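Local coordinates for beta-N-acetylhexosaminidase (Bacteroides fragilis, PDB 4PYS), which probably hydrolyses terminal beta-linked N-acetylhexosamine residues from glycans, as a glycoside hydrolase of family 20 that also carries a bound zinc ion, at residues Ser316-Leu319 against Gln320-Phe323. Numbering follows the deposited sequence.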
loop_
_atom_site.group_PDB
_atom_site.type_symbol
_atom_site.label_atom_id
_atom_site.label_comp_id
_atom_site.label_asym_id
_atom_site.label_seq_id
_atom_site.Cartn_x
_atom_site.Cartn_y
_atom_site.Cartn_z
ATOM N N SER A 316 -32.067 0.466 0.684
ATOM C CA SER A 316 -30.935 1.393 0.606
ATOM C C SER A 316 -29.600 0.673 0.447
ATOM O O SER A 316 -28.738 1.105 -0.321
ATOM C CB SER A 316 -30.887 2.297 1.845
ATOM O OG SER A 316 -31.879 3.311 1.790
ATOM N N HIS A 317 -29.432 -0.423 1.180
ATOM C CA HIS A 317 -28.208 -1.210 1.089
ATOM C C HIS A 317 -28.034 -1.788 -0.307
ATOM O O HIS A 317 -26.942 -1.741 -0.879
ATOM C CB HIS A 317 -28.208 -2.356 2.100
ATOM C CG HIS A 317 -27.065 -3.306 1.918
ATOM N ND1 HIS A 317 -25.779 -3.007 2.319
ATOM C CD2 HIS A 317 -27.007 -4.534 1.350
ATOM C CE1 HIS A 317 -24.981 -4.016 2.019
ATOM N NE2 HIS A 317 -25.701 -4.956 1.430
ATOM N N ASP A 318 -29.119 -2.340 -0.844
ATOM C CA ASP A 318 -29.106 -2.944 -2.170
ATOM C C ASP A 318 -28.802 -1.881 -3.225
ATOM O O ASP A 318 -28.170 -2.165 -4.246
ATOM C CB ASP A 318 -30.450 -3.620 -2.458
ATOM C CG ASP A 318 -30.313 -4.826 -3.369
ATOM O OD1 ASP A 318 -29.244 -5.476 -3.346
ATOM O OD2 ASP A 318 -31.280 -5.129 -4.099
ATOM N N LEU A 319 -29.251 -0.656 -2.964
ATOM C CA LEU A 319 -28.932 0.478 -3.822
ATOM C C LEU A 319 -27.426 0.729 -3.865
ATOM O O LEU A 319 -26.867 1.042 -4.920
ATOM C CB LEU A 319 -29.650 1.741 -3.344
ATOM C CG LEU A 319 -29.366 2.966 -4.216
ATOM C CD1 LEU A 319 -29.664 2.649 -5.678
ATOM C CD2 LEU A 319 -30.160 4.180 -3.763
ATOM N N GLN A 320 -26.770 0.597 -2.718
ATOM C CA GLN A 320 -25.333 0.827 -2.658
ATOM C C GLN A 320 -24.608 -0.237 -3.478
ATOM O O GLN A 320 -23.633 0.056 -4.169
ATOM C CB GLN A 320 -24.829 0.853 -1.212
ATOM C CG GLN A 320 -23.607 1.752 -1.038
ATOM C CD GLN A 320 -22.808 1.452 0.216
ATOM O OE1 GLN A 320 -23.335 1.493 1.327
ATOM N NE2 GLN A 320 -21.522 1.159 0.042
ATOM N N LEU A 321 -25.103 -1.470 -3.410
ATOM C CA LEU A 321 -24.585 -2.559 -4.235
ATOM C C LEU A 321 -24.774 -2.269 -5.725
ATOM O O LEU A 321 -23.847 -2.441 -6.520
ATOM C CB LEU A 321 -25.270 -3.877 -3.873
ATOM C CG LEU A 321 -24.839 -4.506 -2.554
ATOM C CD1 LEU A 321 -25.614 -5.779 -2.253
ATOM C CD2 LEU A 321 -23.383 -4.806 -2.648
ATOM N N TRP A 322 -25.978 -1.843 -6.093
ATOM C CA TRP A 322 -26.272 -1.472 -7.476
ATOM C C TRP A 322 -25.323 -0.378 -7.945
ATOM O O TRP A 322 -24.737 -0.470 -9.024
ATOM C CB TRP A 322 -27.717 -0.993 -7.617
ATOM C CG TRP A 322 -28.050 -0.504 -9.005
ATOM C CD1 TRP A 322 -28.438 -1.263 -10.073
ATOM C CD2 TRP A 322 -28.025 0.853 -9.467
ATOM N NE1 TRP A 322 -28.657 -0.459 -11.170
ATOM C CE2 TRP A 322 -28.408 0.842 -10.824
ATOM C CE3 TRP A 322 -27.713 2.077 -8.865
ATOM C CZ2 TRP A 322 -28.486 2.009 -11.587
ATOM C CZ3 TRP A 322 -27.792 3.232 -9.625
ATOM C CH2 TRP A 322 -28.175 3.189 -10.969
ATOM N N PHE A 323 -25.174 0.652 -7.119
ATOM C CA PHE A 323 -24.254 1.739 -7.403
ATOM C C PHE A 323 -22.813 1.237 -7.550
ATOM O O PHE A 323 -22.113 1.591 -8.500
ATOM C CB PHE A 323 -24.329 2.793 -6.300
ATOM C CG PHE A 323 -23.266 3.840 -6.404
ATOM C CD1 PHE A 323 -23.442 4.939 -7.232
ATOM C CD2 PHE A 323 -22.079 3.720 -5.686
ATOM C CE1 PHE A 323 -22.459 5.900 -7.343
ATOM C CE2 PHE A 323 -21.091 4.677 -5.791
ATOM C CZ PHE A 323 -21.283 5.772 -6.621
#
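Leu-321 sends its CD1 methyl into the angle between His-317 and Asp-318, one turn earlier, within the first two turns of alpha-helix 316-333 of the family 20 catalytic domain, and illustrates how side chains three and four residues apart pack along a helix. The methyl lies 3.8 Å from NE2 of His-317, meeting the imidazole obliquely, and 3.8 Å from OD1 of Asp-318, the two side chains crossing at about a right angle. Leu-321 gets there with CG beside its backbone N (chi1 -74°), directed back toward the start of the helix. The buried Asp-318 carboxylate accepts hydrogen bonds from the backbone N of Tyr-350 at OD1 and of Lys-314 at OD2, while His-317 NE2 makes a weak hydrogen bond to Lys-347 O.

Another face carries Leu-319 and Trp-322, crossing at a slant. With CG anti to the backbone N, Leu-319 projects outward from the helix, and chi2 of 53° turns CD1 to 3.8 Å from CE3 of the indole. Leu-319 also touches Cys-304 of the zinc site, packing against helix 302-310, and Tyr-350 stacks edge-to-face with Trp-322. Along the backbone, Phe-323 N donates to Leu-319 O over 2.8 Å, with an N-H...O angle of 167°.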